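Local coordinates for protein 5-methylthioribose-1-phosphate isomerase (Saccharomyces cerevisiae, PDB 1W2W) that interconverts methylthioribose 1-phosphate and methylthioribulose 1-phosphate in the methionine salvage pathway, this chain being the N-terminal part of the enzyme, at residues I6-S11 and E142-D147; K31-H36 and Y42-S47; L62-E67 and G134-Y139. One frame throughout, in Å; residues are numbered along the deposited sequence.

Contact 1: I6-S11 and E142-D147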
loop_
_atom_site.group_PDB
_atom_site.type_symbol
_atom_site.label_atom_id
_atom_site.label_comp_id
_atom_site.label_asym_id
_atom_site.label_seq_id
_atom_site.Cartn_x
_atom_site.Cartn_y
_atom_site.Cartn_z
ATOM N N ILE A 6 16.172 3.784 21.083
ATOM C CA ILE A 6 17.073 4.773 21.669
ATOM C C ILE A 6 17.837 4.115 22.799
ATOM O O ILE A 6 17.231 3.580 23.725
ATOM C CB ILE A 6 16.260 5.988 22.178
ATOM C CG1 ILE A 6 15.591 6.700 20.994
ATOM C CG2 ILE A 6 17.160 6.965 22.957
ATOM C CD1 ILE A 6 14.440 7.610 21.410
ATOM N N VAL A 7 19.163 4.139 22.715
ATOM C CA VAL A 7 19.969 3.537 23.766
ATOM C C VAL A 7 20.605 4.670 24.559
ATOM O O VAL A 7 21.515 5.350 24.067
ATOM C CB VAL A 7 21.029 2.588 23.208
ATOM C CG1 VAL A 7 21.834 1.962 24.354
ATOM C CG2 VAL A 7 20.354 1.478 22.381
ATOM N N PHE A 8 20.107 4.831 25.782
ATOM C CA PHE A 8 20.444 5.944 26.670
ATOM C C PHE A 8 21.194 5.390 27.876
ATOM O O PHE A 8 20.593 4.765 28.747
ATOM C CB PHE A 8 19.138 6.624 27.121
ATOM C CG PHE A 8 19.324 7.670 28.181
ATOM C CD1 PHE A 8 20.464 8.459 28.210
ATOM C CD2 PHE A 8 18.349 7.872 29.154
ATOM C CE1 PHE A 8 20.632 9.427 29.198
ATOM C CE2 PHE A 8 18.503 8.834 30.133
ATOM C CZ PHE A 8 19.648 9.617 30.158
ATOM N N ASP A 9 22.509 5.591 27.928
ATOM C CA ASP A 9 23.272 5.176 29.096
ATOM C C ASP A 9 23.332 6.350 30.065
ATOM O O ASP A 9 24.042 7.333 29.826
ATOM C CB ASP A 9 24.682 4.776 28.660
ATOM C CG ASP A 9 25.534 4.278 29.799
ATOM O OD1 ASP A 9 25.146 4.366 30.986
ATOM O OD2 ASP A 9 26.644 3.768 29.581
ATOM N N ARG A 10 22.578 6.230 31.154
ATOM C CA ARG A 10 22.392 7.318 32.104
ATOM C C ARG A 10 23.305 7.153 33.312
ATOM O O ARG A 10 23.224 7.918 34.276
ATOM C CB ARG A 10 20.926 7.360 32.538
ATOM C CG ARG A 10 20.536 6.227 33.483
ATOM C CD ARG A 10 19.106 6.324 34.006
ATOM N NE ARG A 10 18.131 6.158 32.931
ATOM C CZ ARG A 10 16.822 6.338 33.081
ATOM N NH1 ARG A 10 16.331 6.695 34.262
ATOM N NH2 ARG A 10 16.008 6.163 32.049
ATOM N N SER A 11 24.176 6.154 33.256
ATOM C CA SER A 11 24.895 5.698 34.440
ATOM C C SER A 11 25.859 6.748 34.991
ATOM O O SER A 11 26.151 6.766 36.192
ATOM C CB SER A 11 25.632 4.397 34.147
ATOM O OG SER A 11 26.723 4.619 33.279
ATOM N N GLU A 142 12.916 11.240 33.663
ATOM C CA GLU A 142 11.500 11.172 34.006
ATOM C C GLU A 142 10.640 10.986 32.763
ATOM O O GLU A 142 9.721 10.165 32.773
ATOM C CB GLU A 142 11.065 12.412 34.776
ATOM C CG GLU A 142 11.565 12.388 36.214
ATOM C CD GLU A 142 11.613 13.769 36.828
ATOM O OE1 GLU A 142 10.804 14.628 36.407
ATOM O OE2 GLU A 142 12.463 13.981 37.726
ATOM N N LEU A 143 10.951 11.734 31.706
ATOM C CA LEU A 143 10.249 11.601 30.423
ATOM C C LEU A 143 10.300 10.144 29.946
ATOM O O LEU A 143 9.275 9.541 29.582
ATOM C CB LEU A 143 10.859 12.550 29.378
ATOM C CG LEU A 143 10.349 12.426 27.933
ATOM C CD1 LEU A 143 8.921 12.954 27.812
ATOM C CD2 LEU A 143 11.291 13.104 26.934
ATOM N N ILE A 144 11.500 9.574 29.955
ATOM C CA ILE A 144 11.695 8.215 29.479
ATOM C C ILE A 144 11.032 7.212 30.432
ATOM O O ILE A 144 10.309 6.310 30.005
ATOM C CB ILE A 144 13.212 7.932 29.288
ATOM C CG1 ILE A 144 13.747 8.731 28.087
ATOM C CG2 ILE A 144 13.475 6.431 29.098
ATOM C CD1 ILE A 144 15.260 8.880 28.041
ATOM N N ASP A 145 11.266 7.346 31.731
ATOM C CA ASP A 145 10.769 6.312 32.634
ATOM C C ASP A 145 9.240 6.333 32.702
ATOM O O ASP A 145 8.593 5.279 32.772
ATOM C CB ASP A 145 11.362 6.483 34.032
ATOM C CG ASP A 145 12.844 6.172 34.072
ATOM O OD1 ASP A 145 13.374 5.610 33.083
ATOM O OD2 ASP A 145 13.554 6.454 35.063
ATOM N N GLU A 146 8.668 7.531 32.679
ATOM C CA GLU A 146 7.217 7.669 32.583
ATOM C C GLU A 146 6.667 7.164 31.251
ATOM O O GLU A 146 5.594 6.563 31.215
ATOM C CB GLU A 146 6.763 9.107 32.849
ATOM C CG GLU A 146 7.005 9.561 34.293
ATOM C CD GLU A 146 6.668 11.019 34.536
ATOM O OE1 GLU A 146 5.981 11.650 33.702
ATOM O OE2 GLU A 146 7.090 11.554 35.583
ATOM N N ASP A 147 7.382 7.393 30.153
ATOM C CA ASP A 147 6.912 6.880 28.865
ATOM C C ASP A 147 6.732 5.361 28.926
ATOM O O ASP A 147 5.691 4.843 28.543
ATOM C CB ASP A 147 7.854 7.284 27.731
ATOM C CG ASP A 147 7.340 6.866 26.377
ATOM O OD1 ASP A 147 6.525 7.623 25.816
ATOM O OD2 ASP A 147 7.692 5.808 25.815
#

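Contact 2: K31-H36 and Y42-S47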
loop_
_atom_site.group_PDB
_atom_site.type_symbol
_atom_site.label_atom_id
_atom_site.label_comp_id
_atom_site.label_asym_id
_atom_site.label_seq_id
_atom_site.Cartn_x
_atom_site.Cartn_y
_atom_site.Cartn_z
ATOM N N LYS A 31 22.104 -0.602 12.641
ATOM C CA LYS A 31 23.174 0.385 12.640
ATOM C C LYS A 31 22.832 1.514 13.607
ATOM O O LYS A 31 21.711 2.022 13.581
ATOM C CB LYS A 31 23.346 0.967 11.236
ATOM C CG LYS A 31 24.181 2.225 11.184
ATOM C CD LYS A 31 24.960 2.307 9.887
ATOM C CE LYS A 31 25.711 3.636 9.762
ATOM N NZ LYS A 31 26.737 3.814 10.842
ATOM N N TYR A 32 23.790 1.906 14.442
ATOM C CA TYR A 32 23.543 2.973 15.422
ATOM C C TYR A 32 24.096 4.320 15.003
ATOM O O TYR A 32 25.159 4.402 14.389
ATOM C CB TYR A 32 24.112 2.613 16.790
ATOM C CG TYR A 32 23.353 1.520 17.484
ATOM C CD1 TYR A 32 22.151 1.782 18.127
ATOM C CD2 TYR A 32 23.840 0.221 17.487
ATOM C CE1 TYR A 32 21.450 0.773 18.769
ATOM C CE2 TYR A 32 23.152 -0.794 18.121
ATOM C CZ TYR A 32 21.962 -0.510 18.756
ATOM O OH TYR A 32 21.285 -1.523 19.381
ATOM N N VAL A 33 23.364 5.378 15.341
ATOM C CA VAL A 33 23.778 6.744 15.050
ATOM C C VAL A 33 24.020 7.441 16.390
ATOM O O VAL A 33 23.113 7.549 17.217
ATOM C CB VAL A 33 22.694 7.510 14.272
ATOM C CG1 VAL A 33 23.119 8.942 14.024
ATOM C CG2 VAL A 33 22.376 6.798 12.941
ATOM N N PRO A 34 25.242 7.908 16.624
ATOM C CA PRO A 34 25.535 8.609 17.881
ATOM C C PRO A 34 24.829 9.952 17.930
ATOM O O PRO A 34 24.704 10.617 16.896
ATOM C CB PRO A 34 27.061 8.815 17.837
ATOM C CG PRO A 34 27.404 8.786 16.389
ATOM C CD PRO A 34 26.421 7.815 15.740
ATOM N N ILE A 35 24.376 10.347 19.121
ATOM C CA ILE A 35 23.800 11.674 19.296
ATOM C C ILE A 35 24.696 12.501 20.217
ATOM O O ILE A 35 24.865 12.158 21.380
ATOM C CB ILE A 35 22.394 11.559 19.918
ATOM C CG1 ILE A 35 21.502 10.627 19.083
ATOM C CG2 ILE A 35 21.783 12.943 20.134
ATOM C CD1 ILE A 35 21.121 11.154 17.692
ATOM N N HIS A 36 25.274 13.577 19.689
ATOM C CA HIS A 36 26.158 14.436 20.479
ATOM C C HIS A 36 25.603 15.845 20.651
ATOM O O HIS A 36 25.817 16.487 21.686
ATOM C CB HIS A 36 27.560 14.475 19.851
ATOM C CG HIS A 36 28.240 13.139 19.829
ATOM N ND1 HIS A 36 28.609 12.476 20.978
ATOM C CD2 HIS A 36 28.610 12.341 18.799
ATOM C CE1 HIS A 36 29.178 11.325 20.658
ATOM N NE2 HIS A 36 29.188 11.219 19.343
ATOM N N TYR A 42 18.253 16.911 15.428
ATOM C CA TYR A 42 17.493 17.438 14.297
ATOM C C TYR A 42 17.652 16.511 13.102
ATOM O O TYR A 42 16.675 16.189 12.428
ATOM C CB TYR A 42 17.999 18.839 13.918
ATOM C CG TYR A 42 17.346 19.414 12.681
ATOM C CD1 TYR A 42 16.217 20.215 12.778
ATOM C CD2 TYR A 42 17.865 19.157 11.418
ATOM C CE1 TYR A 42 15.618 20.753 11.643
ATOM C CE2 TYR A 42 17.279 19.685 10.283
ATOM C CZ TYR A 42 16.154 20.480 10.402
ATOM O OH TYR A 42 15.570 21.007 9.274
ATOM N N SER A 43 18.886 16.088 12.835
ATOM C CA SER A 43 19.144 15.296 11.640
ATOM C C SER A 43 18.435 13.948 11.675
ATOM O O SER A 43 17.818 13.552 10.679
ATOM C CB SER A 43 20.635 15.088 11.413
ATOM O OG SER A 43 20.839 14.369 10.200
ATOM N N VAL A 44 18.508 13.241 12.800
ATOM C CA VAL A 44 17.862 11.923 12.824
ATOM C C VAL A 44 16.337 12.007 12.818
ATOM O O VAL A 44 15.671 11.090 12.337
ATOM C CB VAL A 44 18.351 11.004 13.950
ATOM C CG1 VAL A 44 19.868 10.765 13.835
ATOM C CG2 VAL A 44 17.954 11.559 15.331
ATOM N N ILE A 45 15.784 13.095 13.348
ATOM C CA ILE A 45 14.343 13.296 13.305
ATOM C C ILE A 45 13.890 13.655 11.887
ATOM O O ILE A 45 12.967 13.060 11.340
ATOM C CB ILE A 45 13.883 14.371 14.309
ATOM C CG1 ILE A 45 14.126 13.908 15.752
ATOM C CG2 ILE A 45 12.400 14.692 14.094
ATOM C CD1 ILE A 45 14.011 15.067 16.778
ATOM N N LYS A 46 14.558 14.631 11.286
ATOM C CA LYS A 46 14.105 15.135 9.994
ATOM C C LYS A 46 14.184 14.041 8.927
ATOM O O LYS A 46 13.297 13.917 8.090
ATOM C CB LYS A 46 14.938 16.358 9.621
ATOM C CG LYS A 46 14.780 16.859 8.211
ATOM C CD LYS A 46 13.444 17.534 8.012
ATOM C CE LYS A 46 13.461 18.369 6.722
ATOM N NZ LYS A 46 12.122 18.968 6.474
ATOM N N SER A 47 15.244 13.247 8.987
ATOM C CA SER A 47 15.463 12.163 8.038
ATOM C C SER A 47 14.683 10.892 8.393
ATOM O O SER A 47 14.662 9.940 7.608
ATOM C CB SER A 47 16.960 11.850 7.946
ATOM O OG SER A 47 17.389 11.127 9.090
#

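Contact 3: L62-E67 and G134-Y139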
loop_
_atom_site.group_PDB
_atom_site.type_symbol
_atom_site.label_atom_id
_atom_site.label_comp_id
_atom_site.label_asym_id
_atom_site.label_seq_id
_atom_site.Cartn_x
_atom_site.Cartn_y
_atom_site.Cartn_z
ATOM N N LEU A 62 16.987 14.354 24.558
ATOM C CA LEU A 62 18.311 13.827 24.851
ATOM C C LEU A 62 19.410 14.597 24.126
ATOM O O LEU A 62 20.493 14.805 24.689
ATOM C CB LEU A 62 18.407 12.330 24.532
ATOM C CG LEU A 62 17.709 11.410 25.531
ATOM C CD1 LEU A 62 17.648 10.000 24.960
ATOM C CD2 LEU A 62 18.430 11.394 26.867
ATOM N N SER A 63 19.144 15.030 22.895
ATOM C CA SER A 63 20.163 15.735 22.118
ATOM C C SER A 63 20.500 17.103 22.721
ATOM O O SER A 63 21.618 17.598 22.551
ATOM C CB SER A 63 19.780 15.855 20.634
ATOM O OG SER A 63 18.845 16.900 20.415
ATOM N N VAL A 64 19.541 17.706 23.419
ATOM C CA VAL A 64 19.806 18.945 24.156
ATOM C C VAL A 64 20.753 18.646 25.323
ATOM O O VAL A 64 21.720 19.383 25.585
ATOM C CB VAL A 64 18.498 19.572 24.684
ATOM C CG1 VAL A 64 18.784 20.918 25.352
ATOM C CG2 VAL A 64 17.490 19.779 23.562
ATOM N N LEU A 65 20.489 17.554 26.031
ATOM C CA LEU A 65 21.350 17.172 27.143
ATOM C C LEU A 65 22.765 16.819 26.680
ATOM O O LEU A 65 23.743 17.270 27.279
ATOM C CB LEU A 65 20.739 16.035 27.976
ATOM C CG LEU A 65 21.611 15.501 29.128
ATOM C CD1 LEU A 65 21.876 16.594 30.175
ATOM C CD2 LEU A 65 20.951 14.295 29.785
ATOM N N THR A 66 22.908 16.023 25.627
ATOM C CA THR A 66 24.261 15.731 25.147
ATOM C C THR A 66 24.975 17.010 24.711
ATOM O O THR A 66 26.187 17.138 24.909
ATOM C CB THR A 66 24.291 14.682 24.007
ATOM O OG1 THR A 66 23.416 15.078 22.948
ATOM C CG2 THR A 66 23.737 13.346 24.461
ATOM N N GLU A 67 24.233 17.948 24.124
ATOM C CA GLU A 67 24.831 19.212 23.697
ATOM C C GLU A 67 25.354 20.015 24.885
ATOM O O GLU A 67 26.488 20.510 24.859
ATOM C CB GLU A 67 23.876 20.065 22.857
ATOM C CG GLU A 67 24.494 21.410 22.494
ATOM C CD GLU A 67 23.953 21.976 21.202
ATOM O OE1 GLU A 67 23.717 23.200 21.143
ATOM O OE2 GLU A 67 23.764 21.199 20.242
ATOM N N GLY A 134 21.891 19.502 35.294
ATOM C CA GLY A 134 21.356 18.603 36.299
ATOM C C GLY A 134 19.850 18.427 36.210
ATOM O O GLY A 134 19.349 17.310 36.326
ATOM N N SER A 135 19.131 19.527 36.000
ATOM C CA SER A 135 17.669 19.477 35.968
ATOM C C SER A 135 17.174 18.828 34.675
ATOM O O SER A 135 16.154 18.133 34.669
ATOM C CB SER A 135 17.086 20.885 36.100
ATOM O OG SER A 135 17.452 21.460 37.349
ATOM N N LEU A 136 17.892 19.067 33.582
ATOM C CA LEU A 136 17.562 18.448 32.307
ATOM C C LEU A 136 17.798 16.941 32.345
ATOM O O LEU A 136 16.998 16.175 31.790
ATOM C CB LEU A 136 18.352 19.095 31.162
ATOM C CG LEU A 136 18.083 18.559 29.751
ATOM C CD1 LEU A 136 16.612 18.684 29.366
ATOM C CD2 LEU A 136 18.978 19.238 28.711
ATOM N N TYR A 137 18.884 16.511 32.990
ATOM C CA TYR A 137 19.115 15.087 33.205
ATOM C C TYR A 137 17.921 14.468 33.930
ATOM O O TYR A 137 17.398 13.422 33.522
ATOM C CB TYR A 137 20.366 14.847 34.060
ATOM C CG TYR A 137 20.569 13.385 34.417
ATOM C CD1 TYR A 137 21.113 12.491 33.495
ATOM C CD2 TYR A 137 20.219 12.897 35.675
ATOM C CE1 TYR A 137 21.299 11.144 33.823
ATOM C CE2 TYR A 137 20.403 11.566 36.000
ATOM C CZ TYR A 137 20.941 10.699 35.076
ATOM O OH TYR A 137 21.126 9.373 35.412
ATOM N N ASN A 138 17.501 15.111 35.017
ATOM C CA ASN A 138 16.321 14.634 35.745
ATOM C C ASN A 138 15.106 14.598 34.825
ATOM O O ASN A 138 14.321 13.640 34.856
ATOM C CB ASN A 138 16.041 15.493 36.982
ATOM C CG ASN A 138 17.067 15.266 38.073
ATOM O OD1 ASN A 138 17.837 14.307 38.013
ATOM N ND2 ASN A 138 17.088 16.143 39.068
ATOM N N TYR A 139 14.953 15.633 34.005
ATOM C CA TYR A 139 13.778 15.714 33.142
ATOM C C TYR A 139 13.744 14.559 32.146
ATOM O O TYR A 139 12.700 13.904 31.956
ATOM C CB TYR A 139 13.692 17.045 32.380
ATOM C CG TYR A 139 12.613 16.966 31.321
ATOM C CD1 TYR A 139 11.276 17.059 31.671
ATOM C CD2 TYR A 139 12.933 16.777 29.978
ATOM C CE1 TYR A 139 10.280 16.973 30.716
ATOM C CE2 TYR A 139 11.936 16.691 29.005
ATOM C CZ TYR A 139 10.613 16.786 29.389
ATOM O OH TYR A 139 9.592 16.713 28.477
#

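Contact 1: I6-S11 and E142-D147
Phe-8, on strand 6-9, and Arg-10, just past its end, lean onto Ile-144 and Asp-145 of helix 129-168, so that an outer strand of the three-stranded antiparallel sheet is fastened to the longest helix of this N-terminal chain. The contact lies at the surface, with an apolar layer and a charged one side by side.

In the apolar layer, CD1 of Ile-144 comes up obliquely to the Phe-8 ring, 3.4 Å from CD2 of Phe-8. The extended arm of Ile-144 (chi2 162°) carries that methyl out from the helix. A branched aliphatic chain suits the place because its second branch serves a different neighbour: CG2 of Ile-144 sits 3.9 Å from NH2 of Arg-10, at the edge of the guanidinium. Val-140 and Cys-141, a turn earlier on the helix, also touch the Phe-8 ring.

The charged layer is a salt bridge gripped end-on. With CG set between its backbone N and carbonyl carbon (chi1 73°) and a bend at chi3, Arg-10 brings its guanidinium to Asp-145. NH1 of Arg-10 gives a hydrogen bond of 2.9 Å to OD2 of Asp-145, and NH2 of Arg-10 gives one of equal length to OD1 of Asp-145. Both oxygens are met on their syn side; the two planes are nearly parallel, 11° apart, but displaced, so both donors lie somewhat out of the carboxylate plane. Two parallel bonds hold both flat groups against turning, which is why a planar guanidinium suits this place.

An Asx turn follows the strand: OD1 of Asp-9 accepts from the backbone N of Ser-11 at 3.0 Å and from OG of Ser-11 at 2.8 Å. Within it, CB of Arg-10 lies 3.5 Å above one face of the Phe-8 ring, toward the rim.

Contact 2: K31-H36 and Y42-S47
Val-33 and Ile-35 meet Val-44 through methyl groups alone, and the flat groups stand outside this meeting. The Tyr-42 ring is stacked with Phe-101 and has CB of Lys-46 over one face, 4.1 Å above the plane and toward the rim. The Tyr-32 ring makes a cation-pi interaction with Lys-19.

At the interface itself, CG1 of Val-33 lies 3.7 Å from CG1 of Val-44, the two side chains sliding past each other in opposite directions. CG1 of Val-33 is anti to the backbone N (chi1 178°), the torsion that brings this methyl to the helix. Here strand 32-34, an outer strand of the antiparallel three-stranded sheet, leads through a short connection into helix 38-46, which folds back beside it: a tight beta-alpha unit with five residues between the two segments. A compact, beta-branched valine suits position 44 because it can offer both methyls at once, one to each strand-side neighbour. The longer isoleucine is apt at Ile-35, since its CB does not face the helix directly and the extra methylene bridges the difference. It reaches Val-44 tip to tip, CD1 of Ile-35 lying 4.0 Å from CG2 of Val-44.

Contact 3: L62-E67 and G134-Y139
Leu-65 packs against Leu-136 and Tyr-137 where helix 53-73 passes helix 129-168, and its side chain can be followed outward. CB of Leu-65 is 3.7 Å from CD2 of Leu-136, the two leucines sliding past each other in opposite directions. With CG anti to the backbone N (chi1 177°), the fork of Leu-65 is carried across toward the partner backbone at Tyr-137. CD1 of Leu-65 lies 4.1 Å from the backbone N of Tyr-137, while CD2 of Leu-65 comes 4.0 Å from CA of Tyr-137 and also meets CD1 of that ring, at its edge and near its plane. The ring is thus touched near its root; its far end is held by a hydrogen bond from OH to the backbone O of Arg-10.

CD2 of Leu-136 sits 3.5 Å from the backbone N of Leu-65, close against the helix, and CG1 of Val-64 reaches the same methyl of Leu-136 at 3.8 Å, the two side chains crossing at about a right angle. Leucine suits both central places because a forked, flexible tip can fill the space between two backbones, whereas shorter Val-64 fits at the flank, beside Leu-99 of helix 88-103. An alanine in place of Leu-65 would keep the CB contact with Leu-136 but would probably open a gap beside the backbone and CD1 edge of Tyr-137, leaving the ring to rely more on its hydroxyl's bond to Arg-10.

The short helical segments run roughly antiparallel, 151° between their directions and 9.9 Å apart at closest approach of the axes, an apolar helix-helix interface characteristic of the interior of a helical bundle, here within the N-terminal part of the isomerase.

In the fold
From the N terminus, strand 6-9 opens contact 1 and leaves it unfinished while the chain makes the rest of the sheet. Contact 2 then closes first, a short loop joining strand 32-34 to the helix that follows it. Helix 53-73 opens contact 3, which closes only when the chain, after two more helices, reaches 134-139; a turn or so later 142-147 closes contact 1. Contacts 2 and 3 are therefore in series, and both nest inside contact 1. Contacts 1 and 2 hold opposite outer strands of one sheet, and contacts 1 and 3 share helix 129-168. Helix 53-73 joins the three: Leu-62 packs on Ile-6, Phe-8 and Ile-144, and Ser-63 on Ile-35.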